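Local coordinates for protein aminoacyl-tRNA synthetase (Cryptosporidium parvum, PDB 5F9Z) that probably catalyses the ATP-dependent attachment of proline to its cognate tRNA, and binds halofuginone and an ATP analogue at its active site, at residues I198-G210 and Q405-N417. Residues are numbered along the deposited sequence; the frame is centred on the assembly and turned at random.
Sequences IYEDLLATPVVKG and QNRLLFKAKQRQN
The primary amides of Gln405 and Gln416, two flat groups of helix 393-417, both donate to carbonyl oxygens of 198-210 from above the carbonyl plane, and differ in how far the oxygen leaves the amide plane. They flank a helix packed against the helix-turn-strand connection of the class II synthetase core, where helix 181-202 ends and strand 208-211 begins. NE2 of Gln405 gives a hydrogen bond to Leu202 O (3.1 Å); Leu202 O lies near the Gln405 amide plane, whereas NE2 stands 71° out of the Leu202 carbonyl plane. Pro206 O, which Gln416 NE2 reaches at 3.0 Å, lies tilted out of the Gln416 amide plane, while Gln416 OE1 rests beside Val208 CG2 at 3.6 Å. With CG anti to the backbone N (chi1 174°) and the chain extended beyond it, Gln416 slides past the proline ring in the opposite direction.

The nearest backbone approach is at the turn: Ala204 CA to Leu409 CA, 4.4 Å, Ala204 being the positive-phi residue that leaves the helix. Its CB packs on Leu408 CB and Leu409 CB, and its carbonyl oxygen accepts a CA-H...O contact from Leu409. Pro206 sets CD on Ala412 CB (3.6 Å).

At the edge of this apolar strip, Glu200 and Lys413 cross at about a right angle in a salt bridge between Glu200 OE1 and Lys413 NZ (3.4 Å), weak as a hydrogen bond. The same OE1 also takes a straight bond from Val207 N (178°), tying the helix end to the outgoing chain. At the Gln405 end, one water accepts from NE2 and donates to Glu200 O at 2.6 Å.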
loop_
_atom_site.group_PDB
_atom_site.type_symbol
_atom_site.label_atom_id
_atom_site.label_comp_id
_atom_site.label_asym_id
_atom_site.label_seq_id
_atom_site.Cartn_x
_atom_site.Cartn_y
_atom_site.Cartn_z
ATOM N N ILE A 198 7.736 -0.326 -4.105
ATOM C CA ILE A 198 6.874 -1.341 -3.502
ATOM C C ILE A 198 5.484 -1.300 -4.126
ATOM O O ILE A 198 4.904 -2.341 -4.456
ATOM C CB ILE A 198 6.816 -1.152 -1.973
ATOM C CG1 ILE A 198 8.141 -1.566 -1.329
ATOM C CG2 ILE A 198 5.662 -1.945 -1.375
ATOM C CD1 ILE A 198 8.468 -3.035 -1.492
ATOM N N TYR A 199 4.935 -0.100 -4.312
ATOM C CA TYR A 199 3.586 0.011 -4.856
ATOM C C TYR A 199 3.553 -0.290 -6.351
ATOM O O TYR A 199 2.652 -0.990 -6.826
ATOM C CB TYR A 199 3.022 1.404 -4.577
ATOM C CG TYR A 199 2.382 1.539 -3.216
ATOM C CD1 TYR A 199 3.153 1.749 -2.081
ATOM C CD2 TYR A 199 1.003 1.458 -3.066
ATOM C CE1 TYR A 199 2.571 1.873 -0.836
ATOM C CE2 TYR A 199 0.411 1.581 -1.825
ATOM C CZ TYR A 199 1.199 1.787 -0.713
ATOM O OH TYR A 199 0.615 1.916 0.527
ATOM N N GLU A 200 4.524 0.221 -7.108
ATOM C CA GLU A 200 4.470 0.104 -8.560
ATOM C C GLU A 200 5.108 -1.186 -9.072
ATOM O O GLU A 200 4.539 -1.859 -9.936
ATOM C CB GLU A 200 5.134 1.322 -9.211
ATOM C CG GLU A 200 4.448 2.639 -8.879
ATOM C CD GLU A 200 4.648 3.693 -9.949
ATOM O OE1 GLU A 200 4.216 4.846 -9.739
ATOM O OE2 GLU A 200 5.232 3.370 -11.005
ATOM N N ASP A 201 6.287 -1.545 -8.560
ATOM C CA ASP A 201 6.963 -2.738 -9.059
ATOM C C ASP A 201 6.383 -4.012 -8.455
ATOM O O ASP A 201 6.263 -5.030 -9.147
ATOM C CB ASP A 201 8.464 -2.654 -8.781
ATOM C CG ASP A 201 9.129 -1.508 -9.514
ATOM O OD1 ASP A 201 8.742 -1.235 -10.669
ATOM O OD2 ASP A 201 10.039 -0.877 -8.935
ATOM N N LEU A 202 6.018 -3.978 -7.175
ATOM C CA LEU A 202 5.527 -5.171 -6.496
ATOM C C LEU A 202 4.004 -5.264 -6.525
ATOM O O LEU A 202 3.450 -6.311 -6.876
ATOM C CB LEU A 202 6.034 -5.196 -5.050
ATOM C CG LEU A 202 5.788 -6.473 -4.247
ATOM C CD1 LEU A 202 6.652 -7.613 -4.770
ATOM C CD2 LEU A 202 6.041 -6.239 -2.764
ATOM N N LEU A 203 3.315 -4.183 -6.166
ATOM C CA LEU A 203 1.861 -4.178 -6.086
ATOM C C LEU A 203 1.190 -3.689 -7.364
ATOM O O LEU A 203 -0.045 -3.676 -7.427
ATOM C CB LEU A 203 1.403 -3.314 -4.906
ATOM C CG LEU A 203 1.992 -3.674 -3.540
ATOM C CD1 LEU A 203 1.481 -2.721 -2.474
ATOM C CD2 LEU A 203 1.671 -5.114 -3.175
ATOM N N ALA A 204 1.967 -3.285 -8.373
ATOM C CA ALA A 204 1.431 -2.794 -9.645
ATOM C C ALA A 204 0.466 -1.630 -9.438
ATOM O O ALA A 204 -0.455 -1.417 -10.231
ATOM C CB ALA A 204 0.758 -3.920 -10.436
ATOM N N THR A 205 0.676 -0.860 -8.370
ATOM C CA THR A 205 -0.212 0.235 -8.010
ATOM C C THR A 205 0.479 1.562 -8.280
ATOM O O THR A 205 1.544 1.825 -7.702
ATOM C CB THR A 205 -0.618 0.136 -6.541
ATOM O OG1 THR A 205 -1.204 -1.149 -6.293
ATOM C CG2 THR A 205 -1.624 1.222 -6.194
ATOM N N PRO A 206 -0.076 2.420 -9.134
ATOM C CA PRO A 206 0.589 3.695 -9.427
ATOM C C PRO A 206 0.447 4.673 -8.272
ATOM O O PRO A 206 -0.609 4.777 -7.643
ATOM C CB PRO A 206 -0.144 4.195 -10.676
ATOM C CG PRO A 206 -1.509 3.606 -10.555
ATOM C CD PRO A 206 -1.330 2.261 -9.891
ATOM N N VAL A 207 1.536 5.391 -7.992
ATOM C CA VAL A 207 1.563 6.419 -6.961
ATOM C C VAL A 207 2.297 7.635 -7.508
ATOM O O VAL A 207 3.062 7.548 -8.472
ATOM C CB VAL A 207 2.229 5.935 -5.651
ATOM C CG1 VAL A 207 1.403 4.830 -5.006
ATOM C CG2 VAL A 207 3.649 5.463 -5.919
ATOM N N VAL A 208 2.054 8.780 -6.878
ATOM C CA VAL A 208 2.655 10.047 -7.276
ATOM C C VAL A 208 3.620 10.479 -6.181
ATOM O O VAL A 208 3.205 10.748 -5.047
ATOM C CB VAL A 208 1.592 11.126 -7.532
ATOM C CG1 VAL A 208 2.253 12.453 -7.871
ATOM C CG2 VAL A 208 0.656 10.693 -8.648
ATOM N N LYS A 209 4.906 10.541 -6.518
ATOM C CA LYS A 209 5.910 11.021 -5.582
ATOM C C LYS A 209 5.863 12.540 -5.499
ATOM O O LYS A 209 5.743 13.230 -6.516
ATOM C CB LYS A 209 7.306 10.559 -6.004
ATOM C CG LYS A 209 7.521 9.061 -5.873
ATOM C CD LYS A 209 8.952 8.656 -6.181
ATOM C CE LYS A 209 9.250 8.751 -7.666
ATOM N NZ LYS A 209 10.503 8.027 -8.017
ATOM N N GLY A 210 5.951 13.059 -4.280
ATOM C CA GLY A 210 5.896 14.498 -4.100
ATOM C C GLY A 210 6.208 14.881 -2.673
ATOM O O GLY A 210 6.555 14.043 -1.837
ATOM N N GLN A 405 1.826 -8.800 -14.748
ATOM C CA GLN A 405 2.250 -7.719 -13.863
ATOM C C GLN A 405 2.294 -6.388 -14.603
ATOM O O GLN A 405 1.805 -5.368 -14.103
ATOM C CB GLN A 405 3.619 -8.049 -13.265
ATOM C CG GLN A 405 4.133 -7.031 -12.262
ATOM C CD GLN A 405 3.631 -7.292 -10.855
ATOM O OE1 GLN A 405 3.135 -8.376 -10.553
ATOM N NE2 GLN A 405 3.761 -6.296 -9.985
ATOM N N ASN A 406 2.881 -6.377 -15.802
ATOM C CA ASN A 406 2.981 -5.139 -16.568
ATOM C C ASN A 406 1.607 -4.627 -16.981
ATOM O O ASN A 406 1.366 -3.414 -16.988
ATOM C CB ASN A 406 3.870 -5.354 -17.793
ATOM C CG ASN A 406 3.856 -4.171 -18.741
ATOM O OD1 ASN A 406 4.541 -3.173 -18.516
ATOM N ND2 ASN A 406 3.076 -4.279 -19.810
ATOM N N ARG A 407 0.689 -5.536 -17.321
ATOM C CA ARG A 407 -0.637 -5.120 -17.767
ATOM C C ARG A 407 -1.429 -4.474 -16.635
ATOM O O ARG A 407 -2.150 -3.495 -16.860
ATOM C CB ARG A 407 -1.394 -6.318 -18.341
ATOM C CG ARG A 407 -2.821 -6.009 -18.764
ATOM C CD ARG A 407 -3.484 -7.204 -19.437
ATOM N NE ARG A 407 -3.508 -8.386 -18.579
ATOM C CZ ARG A 407 -2.698 -9.430 -18.721
ATOM N NH1 ARG A 407 -1.793 -9.443 -19.690
ATOM N NH2 ARG A 407 -2.793 -10.462 -17.893
ATOM N N LEU A 408 -1.310 -5.005 -15.417
ATOM C CA LEU A 408 -2.007 -4.412 -14.280
ATOM C C LEU A 408 -1.509 -2.998 -14.008
ATOM O O LEU A 408 -2.305 -2.075 -13.802
ATOM C CB LEU A 408 -1.833 -5.285 -13.037
ATOM C CG LEU A 408 -2.583 -6.615 -12.983
ATOM C CD1 LEU A 408 -2.408 -7.251 -11.615
ATOM C CD2 LEU A 408 -4.055 -6.417 -13.303
ATOM N N LEU A 409 -0.188 -2.811 -14.000
ATOM C CA LEU A 409 0.364 -1.489 -13.729
ATOM C C LEU A 409 0.028 -0.509 -14.846
ATOM O O LEU A 409 -0.284 0.658 -14.581
ATOM C CB LEU A 409 1.877 -1.580 -13.530
ATOM C CG LEU A 409 2.600 -0.256 -13.272
ATOM C CD1 LEU A 409 2.019 0.445 -12.054
ATOM C CD2 LEU A 409 4.094 -0.483 -13.103
ATOM N N PHE A 410 0.078 -0.965 -16.100
ATOM C CA PHE A 410 -0.212 -0.077 -17.222
ATOM C C PHE A 410 -1.674 0.354 -17.228
ATOM O O PHE A 410 -1.977 1.535 -17.431
ATOM C CB PHE A 410 0.153 -0.762 -18.541
ATOM C CG PHE A 410 0.062 0.141 -19.739
ATOM C CD1 PHE A 410 -1.116 0.243 -20.461
ATOM C CD2 PHE A 410 1.156 0.890 -20.142
ATOM C CE1 PHE A 410 -1.201 1.074 -21.562
ATOM C CE2 PHE A 410 1.076 1.722 -21.242
ATOM C CZ PHE A 410 -0.103 1.814 -21.952
ATOM N N LYS A 411 -2.595 -0.589 -17.013
ATOM C CA LYS A 411 -4.014 -0.241 -17.003
ATOM C C LYS A 411 -4.365 0.611 -15.790
ATOM O O LYS A 411 -5.177 1.538 -15.890
ATOM C CB LYS A 411 -4.869 -1.507 -17.034
ATOM C CG LYS A 411 -4.810 -2.264 -18.349
ATOM C CD LYS A 411 -5.723 -3.479 -18.322
ATOM C CE LYS A 411 -7.166 -3.076 -18.063
ATOM N NZ LYS A 411 -8.065 -4.259 -17.996
ATOM N N ALA A 412 -3.768 0.311 -14.635
ATOM C CA ALA A 412 -3.985 1.146 -13.460
ATOM C C ALA A 412 -3.394 2.536 -13.647
ATOM O O ALA A 412 -3.901 3.507 -13.073
ATOM C CB ALA A 412 -3.389 0.478 -12.225
ATOM N N LYS A 413 -2.330 2.651 -14.444
ATOM C CA LYS A 413 -1.700 3.947 -14.666
ATOM C C LYS A 413 -2.589 4.854 -15.507
ATOM O O LYS A 413 -2.790 6.027 -15.172
ATOM C CB LYS A 413 -0.339 3.758 -15.335
ATOM C CG LYS A 413 0.793 4.520 -14.677
ATOM C CD LYS A 413 1.912 3.581 -14.250
ATOM C CE LYS A 413 3.106 4.362 -13.728
ATOM N NZ LYS A 413 2.694 5.384 -12.727
ATOM N N GLN A 414 -3.133 4.331 -16.609
ATOM C CA GLN A 414 -3.993 5.151 -17.456
ATOM C C GLN A 414 -5.321 5.475 -16.784
ATOM O O GLN A 414 -5.975 6.449 -17.173
ATOM C CB GLN A 414 -4.224 4.469 -18.809
ATOM C CG GLN A 414 -4.831 3.080 -18.745
ATOM C CD GLN A 414 -4.846 2.397 -20.102
ATOM O OE1 GLN A 414 -4.490 2.996 -21.116
ATOM N NE2 GLN A 414 -5.259 1.135 -20.126
ATOM N N ARG A 415 -5.731 4.693 -15.783
ATOM C CA ARG A 415 -6.878 5.084 -14.971
ATOM C C ARG A 415 -6.524 6.205 -14.003
ATOM O O ARG A 415 -7.378 7.044 -13.694
ATOM C CB ARG A 415 -7.431 3.879 -14.204
ATOM C CG ARG A 415 -8.568 3.168 -14.919
ATOM C CD ARG A 415 -9.223 2.101 -14.050
ATOM N NE ARG A 415 -8.412 0.890 -13.945
ATOM C CZ ARG A 415 -7.749 0.523 -12.853
ATOM N NH1 ARG A 415 -7.800 1.270 -11.758
ATOM N NH2 ARG A 415 -7.040 -0.598 -12.854
ATOM N N GLN A 416 -5.280 6.241 -13.518
ATOM C CA GLN A 416 -4.860 7.325 -12.639
ATOM C C GLN A 416 -4.596 8.608 -13.418
ATOM O O GLN A 416 -4.907 9.704 -12.936
ATOM C CB GLN A 416 -3.615 6.913 -11.852
ATOM C CG GLN A 416 -3.017 8.030 -11.007
ATOM C CD GLN A 416 -1.939 7.538 -10.064
ATOM O OE1 GLN A 416 -0.757 7.831 -10.245
ATOM N NE2 GLN A 416 -2.343 6.790 -9.042
ATOM N N ASN A 417 -4.026 8.494 -14.620
ATOM C CA ASN A 417 -3.753 9.682 -15.423
ATOM C C ASN A 417 -5.042 10.391 -15.820
ATOM O O ASN A 417 -5.104 11.625 -15.823
ATOM C CB ASN A 417 -2.943 9.306 -16.665
ATOM C CG ASN A 417 -1.569 8.765 -16.322
ATOM O OD1 ASN A 417 -1.046 9.010 -15.234
ATOM N ND2 ASN A 417 -0.975 8.025 -17.251
HETATM O O HOH W 1 4.389 -3.952 -11.405
#